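Local atomic coordinates of peptidoglycan hydrolase FlgJ (Sphingomonas sp. A1, PDB entry 2ZYC), a protein that probably hydrolyses peptidoglycan as a flagellum-specific muramidase so that the rod can assemble in the periplasm, through the C-terminal glycosidase domain present here. Residues S19-A31 / V112-L125. The protein carries 2 engineered substitutions. Numbering follows the deposited sequence. Where two conformers were deposited one is given.
Sequences SLGVPAHFLVAQA and VAGKTDGHAFARAL
The side chains of Phe26 and Phe121 lie alongside one another, running in opposite senses, and the buried part of the contact is built round them. The rings meet obliquely, planes at 44° and centroids 5.2 Å apart; Phe26 CB lies over one face of Phe121, while Leu125 CG, from the same helix as Phe121, lies over the rim of the opposite face. Phe121 reaches across to helix 24-31 because its CG stands anti to the backbone N (chi1 167°), which brings CZ within 3.8 Å of Leu27 CD2. Val22 CG1 reaches the same ring at an oblique angle, 4.0 Å from Phe121 CD1. The far end of Phe26 pushes into the start of helix 118-125: Gly118 CA sits over its face in a CH-pi contact, and Thr116 O lies at its edge, 3.5 Å from CZ. Deeper in, Leu125 CD1 packs on the Gln30 amide, 3.4 Å from NE2; OE1 of that amide takes a weak hydrogen bond from Tyr99 OH, and NE2 gives a weak one to Tyr136 OH. Without the ring, as with an alanine here, Phe26 CB, Leu27 and Val22 would probably lose their shared partner and a gap would open between the two helices.

Toward the solvent the contact thins to backbone. Gly114 N donates to Gly21 O at 2.7 Å, but the bond is bent (137° at the hydrogen) and the donor stands above the carbonyl plane. Ala113 CA offers a C-H to Leu20 O. Asp117 caps helix 118-125, its OD2 taking Ala120 N.

The contact thus joins helix 24-35 and its linker from helix 3-20 to the Val112-Lys115 type II turn and helix 118-127, within the helical domain of glycosyl hydrolase family 73, a member of the lysozyme clan.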
ATOM      1  N   SER A  19      -7.522  -9.278  -7.137  1.00 24.51           N
ATOM      2  CA  SER A  19      -7.036 -10.570  -6.641  1.00 24.58           C
ATOM      3  C   SER A  19      -7.224 -10.733  -5.127  1.00 24.26           C
ATOM      4  O   SER A  19      -7.243 -11.856  -4.612  1.00 24.81           O
ATOM      5  CB  SER A  19      -5.567 -10.774  -7.005  1.00 24.92           C
ATOM      6  OG  SER A  19      -4.727 -10.109  -6.082  1.00 26.00           O
ATOM      7  N   LEU A  20      -7.343  -9.615  -4.415  1.00 23.22           N
ATOM      8  CA  LEU A  20      -7.519  -9.642  -2.961  1.00 22.66           C
ATOM      9  C   LEU A  20      -8.972  -9.504  -2.540  1.00 21.77           C
ATOM     10  O   LEU A  20      -9.289  -9.664  -1.361  1.00 22.80           O
ATOM     11  CB  LEU A  20      -6.699  -8.541  -2.291  1.00 22.53           C
ATOM     12  CG  LEU A  20      -5.180  -8.558  -2.462  1.00 22.89           C
ATOM     13  CD1 LEU A  20      -4.624  -7.278  -1.912  1.00 22.90           C
ATOM     14  CD2 LEU A  20      -4.579  -9.756  -1.755  1.00 24.84           C
ATOM     15  N   GLY A  21      -9.844  -9.206  -3.501  1.00 20.95           N
ATOM     16  CA  GLY A  21     -11.275  -9.041  -3.267  1.00 19.46           C
ATOM     17  C   GLY A  21     -11.655  -7.833  -2.418  1.00 18.93           C
ATOM     18  O   GLY A  21     -12.508  -7.933  -1.535  1.00 18.96           O
ATOM     19  N   VAL A  22     -11.010  -6.696  -2.690  1.00 17.50           N
ATOM     20  CA  VAL A  22     -11.293  -5.428  -1.998  1.00 15.89           C
ATOM     21  C   VAL A  22     -11.260  -4.286  -3.030  1.00 15.17           C
ATOM     22  O   VAL A  22     -10.715  -4.461  -4.122  1.00 15.23           O
ATOM     23  CB  VAL A  22     -10.278  -5.137  -0.839  1.00 15.64           C
ATOM     24  CG1 VAL A  22     -10.235  -6.275   0.205  1.00 14.50           C
ATOM     25  CG2 VAL A  22      -8.885  -4.856  -1.381  1.00 15.58           C
ATOM     26  N   PRO A  23     -11.866  -3.128  -2.714  1.00 14.86           N
ATOM     27  CA  PRO A  23     -11.805  -2.007  -3.677  1.00 14.41           C
ATOM     28  C   PRO A  23     -10.382  -1.477  -3.902  1.00 14.10           C
ATOM     29  O   PRO A  23      -9.592  -1.402  -2.958  1.00 13.73           O
ATOM     30  CB  PRO A  23     -12.691  -0.934  -3.033  1.00 14.43           C
ATOM     31  CG  PRO A  23     -13.545  -1.687  -2.052  1.00 14.99           C
ATOM     32  CD  PRO A  23     -12.680  -2.783  -1.535  1.00 14.80           C
ATOM     33  N   ALA A  24     -10.073  -1.123  -5.151  1.00 13.55           N
ATOM     34  CA  ALA A  24      -8.746  -0.638  -5.533  1.00 13.28           C
ATOM     35  C   ALA A  24      -8.259   0.550  -4.699  1.00 12.91           C
ATOM     36  O   ALA A  24      -7.087   0.608  -4.323  1.00 11.81           O
ATOM     37  CB  ALA A  24      -8.704  -0.303  -7.022  1.00 13.65           C
ATOM     38  N   HIS A  25      -9.156   1.485  -4.390  1.00 12.61           N
ATOM     39  CA  HIS A  25      -8.738   2.679  -3.656  1.00 12.86           C
ATOM     40  C   HIS A  25      -8.302   2.383  -2.221  1.00 12.54           C
ATOM     41  O   HIS A  25      -7.592   3.195  -1.618  1.00 12.41           O
ATOM     42  CB  HIS A  25      -9.797   3.789  -3.723  1.00 13.31           C
ATOM     43  CG  HIS A  25     -10.965   3.598  -2.806  1.00 14.68           C
ATOM     44  ND1 HIS A  25     -11.914   2.616  -2.997  1.00 15.41           N
ATOM     45  CD2 HIS A  25     -11.374   4.312  -1.731  1.00 15.17           C
ATOM     46  CE1 HIS A  25     -12.839   2.716  -2.060  1.00 15.68           C
ATOM     47  NE2 HIS A  25     -12.534   3.735  -1.277  1.00 15.56           N
ATOM     48  N   PHE A  26      -8.715   1.234  -1.676  1.00 12.16           N
ATOM     49  CA  PHE A  26      -8.212   0.814  -0.349  1.00 12.21           C
ATOM     50  C   PHE A  26      -6.690   0.649  -0.399  1.00 11.92           C
ATOM     51  O   PHE A  26      -5.981   1.040   0.537  1.00 12.48           O
ATOM     52  CB  PHE A  26      -8.835  -0.513   0.116  1.00 12.33           C
ATOM     53  CG  PHE A  26     -10.257  -0.400   0.618  1.00 12.86           C
ATOM     54  CD1 PHE A  26     -11.040   0.720   0.354  1.00 14.78           C
ATOM     55  CD2 PHE A  26     -10.821  -1.453   1.339  1.00 13.52           C
ATOM     56  CE1 PHE A  26     -12.353   0.805   0.822  1.00 14.46           C
ATOM     57  CE2 PHE A  26     -12.139  -1.381   1.794  1.00 13.79           C
ATOM     58  CZ  PHE A  26     -12.901  -0.246   1.528  1.00 14.39           C
ATOM     59  N   LEU A  27      -6.201   0.072  -1.494  0.50 11.79           N
ATOM     60  CA  LEU A  27      -4.769  -0.180  -1.664  0.50 11.42           C
ATOM     61  C   LEU A  27      -3.991   1.087  -2.019  0.50 11.49           C
ATOM     62  O   LEU A  27      -2.848   1.261  -1.586  0.50 11.30           O
ATOM     63  CB  LEU A  27      -4.534  -1.282  -2.705  0.50 11.32           C
ATOM     64  CG  LEU A  27      -5.125  -2.657  -2.361  0.50 11.24           C
ATOM     65  CD1 LEU A  27      -4.796  -3.648  -3.453  0.50 10.96           C
ATOM     66  CD2 LEU A  27      -4.624  -3.173  -1.010  0.50 10.54           C
ATOM     67  N   VAL A  28      -4.612   1.964  -2.808  1.00 11.22           N
ATOM     68  CA  VAL A  28      -4.039   3.284  -3.106  1.00 11.38           C
ATOM     69  C   VAL A  28      -3.884   4.083  -1.811  1.00 11.39           C
ATOM     70  O   VAL A  28      -2.835   4.687  -1.566  1.00 11.18           O
ATOM     71  CB  VAL A  28      -4.907   4.086  -4.109  1.00 11.49           C
ATOM     72  CG1 VAL A  28      -4.344   5.513  -4.292  1.00 11.49           C
ATOM     73  CG2 VAL A  28      -4.995   3.351  -5.461  1.00 11.13           C
ATOM     74  N   ALA A  29      -4.933   4.066  -0.987  1.00 11.58           N
ATOM     75  CA  ALA A  29      -4.919   4.757   0.298  1.00 11.62           C
ATOM     76  C   ALA A  29      -3.803   4.232   1.178  1.00 12.21           C
ATOM     77  O   ALA A  29      -3.045   5.010   1.767  1.00 12.30           O
ATOM     78  CB  ALA A  29      -6.260   4.620   1.000  1.00 12.53           C
ATOM     79  N   GLN A  30      -3.685   2.908   1.246  1.00 11.83           N
ATOM     80  CA  GLN A  30      -2.681   2.301   2.109  1.00 12.12           C
ATOM     81  C   GLN A  30      -1.260   2.693   1.698  1.00 12.33           C
ATOM     82  O   GLN A  30      -0.432   3.054   2.553  1.00 12.35           O
ATOM     83  CB  GLN A  30      -2.834   0.788   2.156  1.00 12.20           C
ATOM     84  CG  GLN A  30      -1.997   0.169   3.283  1.00 12.99           C
ATOM     85  CD  GLN A  30      -2.013  -1.336   3.274  1.00 13.84           C
ATOM     86  OE1 GLN A  30      -2.612  -1.958   2.396  1.00 13.70           O
ATOM     87  NE2 GLN A  30      -1.352  -1.939   4.263  1.00 16.23           N
ATOM     88  N   ALA A  31      -0.997   2.636   0.396  1.00 12.40           N
ATOM     89  CA  ALA A  31       0.304   3.024  -0.157  1.00 12.33           C
ATOM     90  C   ALA A  31       0.595   4.508   0.115  1.00 12.63           C
ATOM     91  O   ALA A  31       1.723   4.869   0.455  1.00 12.95           O
ATOM     92  CB  ALA A  31       0.352   2.726  -1.635  1.00 12.40           C
ATOM     93  N   VAL A 112      -8.957 -10.154   5.192  1.00 14.50           N
ATOM     94  CA  VAL A 112      -8.945  -9.028   4.257  1.00 13.79           C
ATOM     95  C   VAL A 112      -9.952  -9.191   3.111  1.00 13.82           C
ATOM     96  O   VAL A 112     -10.700  -8.263   2.795  1.00 13.59           O
ATOM     97  CB  VAL A 112      -7.527  -8.775   3.695  1.00 13.78           C
ATOM     98  CG1 VAL A 112      -7.552  -7.718   2.598  1.00 13.28           C
ATOM     99  CG2 VAL A 112      -6.598  -8.333   4.810  1.00 12.77           C
ATOM    100  N   ALA A 113      -9.959 -10.367   2.484  1.00 13.91           N
ATOM    101  CA  ALA A 113     -10.778 -10.578   1.298  1.00 14.46           C
ATOM    102  C   ALA A 113     -12.242 -10.255   1.556  1.00 14.80           C
ATOM    103  O   ALA A 113     -12.804 -10.652   2.575  1.00 14.84           O
ATOM    104  CB  ALA A 113     -10.635 -12.006   0.791  1.00 14.34           C
ATOM    105  N   GLY A 114     -12.834  -9.511   0.629  1.00 15.48           N
ATOM    106  CA  GLY A 114     -14.266  -9.230   0.662  1.00 16.04           C
ATOM    107  C   GLY A 114     -14.675  -8.055   1.526  1.00 16.60           C
ATOM    108  O   GLY A 114     -15.866  -7.747   1.619  1.00 16.95           O
ATOM    109  N   LYS A 115     -13.712  -7.419   2.193  1.00 16.71           N
ATOM    110  CA  LYS A 115     -14.023  -6.231   2.993  1.00 17.13           C
ATOM    111  C   LYS A 115     -14.278  -5.050   2.057  1.00 17.50           C
ATOM    112  O   LYS A 115     -13.530  -4.827   1.107  1.00 17.80           O
ATOM    113  CB  LYS A 115     -12.908  -5.920   3.998  1.00 17.30           C
ATOM    114  CG  LYS A 115     -12.695  -7.001   5.067  1.00 17.49           C
ATOM    115  CD  LYS A 115     -13.903  -7.151   5.997  1.00 19.10           C
ATOM    116  CE  LYS A 115     -13.709  -8.252   7.050  1.00 19.36           C
ATOM    117  NZ  LYS A 115     -13.636  -9.625   6.469  1.00 20.86           N
ATOM    118  N   THR A 116     -15.357  -4.314   2.308  1.00 17.68           N
ATOM    119  CA  THR A 116     -15.708  -3.175   1.460  1.00 17.76           C
ATOM    120  C   THR A 116     -15.848  -1.906   2.287  1.00 16.95           C
ATOM    121  O   THR A 116     -16.297  -0.887   1.778  1.00 17.03           O
ATOM    122  CB  THR A 116     -17.018  -3.400   0.669  1.00 18.13           C
ATOM    123  OG1 THR A 116     -18.076  -3.698   1.586  1.00 19.75           O
ATOM    124  CG2 THR A 116     -16.861  -4.530  -0.348  1.00 19.28           C
ATOM    125  N   ASP A 117     -15.473  -1.991   3.561  1.00 16.41           N
ATOM    126  CA  ASP A 117     -15.425  -0.840   4.453  1.00 15.64           C
ATOM    127  C   ASP A 117     -13.964  -0.590   4.823  1.00 15.64           C
ATOM    128  O   ASP A 117     -13.243  -1.527   5.171  1.00 14.79           O
ATOM    129  CB  ASP A 117     -16.273  -1.101   5.706  1.00 16.06           C
ATOM    130  CG  ASP A 117     -16.091  -0.038   6.767  1.00 16.26           C
ATOM    131  OD1 ASP A 117     -16.633   1.075   6.607  1.00 17.97           O
ATOM    132  OD2 ASP A 117     -15.395  -0.311   7.764  1.00 17.76           O
ATOM    133  N   GLY A 118     -13.532   0.664   4.728  1.00 15.44           N
ATOM    134  CA  GLY A 118     -12.134   1.021   5.001  1.00 15.45           C
ATOM    135  C   GLY A 118     -11.630   0.569   6.356  1.00 15.53           C
ATOM    136  O   GLY A 118     -10.549  -0.014   6.460  1.00 15.71           O
ATOM    137  N   HIS A 119     -12.412   0.829   7.400  1.00 15.78           N
ATOM    138  CA  HIS A 119     -11.984   0.491   8.755  1.00 16.27           C
ATOM    139  C   HIS A 119     -11.900  -1.023   8.955  1.00 15.76           C
ATOM    140  O   HIS A 119     -10.944  -1.511   9.559  1.00 15.68           O
ATOM    141  CB  HIS A 119     -12.888   1.138   9.810  1.00 16.93           C
ATOM    142  CG  HIS A 119     -12.250   1.246  11.159  1.00 19.31           C
ATOM    143  ND1 HIS A 119     -12.307   0.235  12.095  1.00 21.34           N
ATOM    144  CD2 HIS A 119     -11.523   2.240  11.724  1.00 21.80           C
ATOM    145  CE1 HIS A 119     -11.654   0.606  13.181  1.00 22.03           C
ATOM    146  NE2 HIS A 119     -11.164   1.817  12.980  1.00 23.15           N
ATOM    147  N   ALA A 120     -12.894  -1.754   8.435  1.00 15.51           N
ATOM    148  CA  ALA A 120     -12.907  -3.221   8.498  1.00 14.97           C
ATOM    149  C   ALA A 120     -11.666  -3.801   7.811  1.00 14.50           C
ATOM    150  O   ALA A 120     -11.017  -4.727   8.332  1.00 14.25           O
ATOM    151  CB  ALA A 120     -14.175  -3.769   7.839  1.00 15.47           C
ATOM    152  N   PHE A 121     -11.353  -3.240   6.644  1.00 13.84           N
ATOM    153  CA  PHE A 121     -10.183  -3.631   5.864  1.00 13.21           C
ATOM    154  C   PHE A 121      -8.902  -3.401   6.670  1.00 13.15           C
ATOM    155  O   PHE A 121      -8.060  -4.286   6.789  1.00 11.95           O
ATOM    156  CB  PHE A 121     -10.169  -2.854   4.534  1.00 13.11           C
ATOM    157  CG  PHE A 121      -8.867  -2.927   3.785  1.00 12.72           C
ATOM    158  CD1 PHE A 121      -8.493  -4.090   3.118  1.00 12.05           C
ATOM    159  CD2 PHE A 121      -8.025  -1.814   3.725  1.00 13.58           C
ATOM    160  CE1 PHE A 121      -7.282  -4.154   2.417  1.00 12.53           C
ATOM    161  CE2 PHE A 121      -6.819  -1.864   3.025  1.00 12.69           C
ATOM    162  CZ  PHE A 121      -6.445  -3.047   2.371  1.00 12.46           C
ATOM    163  N   ALA A 122      -8.777  -2.210   7.238  1.00 13.04           N
ATOM    164  CA  ALA A 122      -7.593  -1.869   8.017  1.00 13.63           C
ATOM    165  C   ALA A 122      -7.457  -2.754   9.250  1.00 13.69           C
ATOM    166  O   ALA A 122      -6.370  -3.220   9.557  1.00 13.86           O
ATOM    167  CB  ALA A 122      -7.613  -0.391   8.391  1.00 13.55           C
ATOM    168  N   ARG A 123      -8.569  -3.002   9.941  1.00 14.32           N
ATOM    169  CA  ARG A 123      -8.579  -3.927  11.082  1.00 15.05           C
ATOM    170  C   ARG A 123      -8.100  -5.327  10.685  1.00 14.55           C
ATOM    171  O   ARG A 123      -7.361  -5.959  11.436  1.00 13.77           O
ATOM    172  CB  ARG A 123      -9.969  -3.998  11.723  1.00 14.98           C
ATOM    173  CG  ARG A 123     -10.411  -2.720  12.447  1.00 17.24           C
ATOM    174  CD  ARG A 123     -11.685  -2.918  13.298  1.00 17.86           C
ATOM    175  NE  ARG A 123     -12.718  -3.731  12.645  1.00 23.01           N
ATOM    176  CZ  ARG A 123     -13.768  -3.257  11.975  1.00 24.67           C
ATOM    177  NH1 ARG A 123     -13.955  -1.952  11.831  1.00 26.77           N
ATOM    178  NH2 ARG A 123     -14.635  -4.098  11.431  1.00 25.67           N
ATOM    179  N   ALA A 124      -8.514  -5.792   9.502  1.00 14.03           N
ATOM    180  CA  ALA A 124      -8.095  -7.110   8.989  1.00 14.11           C
ATOM    181  C   ALA A 124      -6.584  -7.176   8.743  1.00 14.25           C
ATOM    182  O   ALA A 124      -5.946  -8.191   9.034  1.00 14.14           O
ATOM    183  CB  ALA A 124      -8.872  -7.486   7.724  1.00 14.01           C
ATOM    184  N   LEU A 125      -6.017  -6.087   8.226  1.00 14.24           N
ATOM    185  CA  LEU A 125      -4.566  -5.993   8.044  1.00 14.63           C
ATOM    186  C   LEU A 125      -3.854  -5.994   9.392  1.00 15.69           C
ATOM    187  O   LEU A 125      -2.847  -6.680   9.565  1.00 15.85           O
ATOM    188  CB  LEU A 125      -4.200  -4.714   7.292  1.00 14.27           C
ATOM    189  CG  LEU A 125      -4.534  -4.672   5.802  1.00 13.87           C
ATOM    190  CD1 LEU A 125      -4.334  -3.240   5.317  1.00 14.44           C
ATOM    191  CD2 LEU A 125      -3.663  -5.659   5.021  1.00 13.50           C
TER
HETATM  192  O   HOH W   1     -14.482  -6.506  -1.420  1.00 34.25           O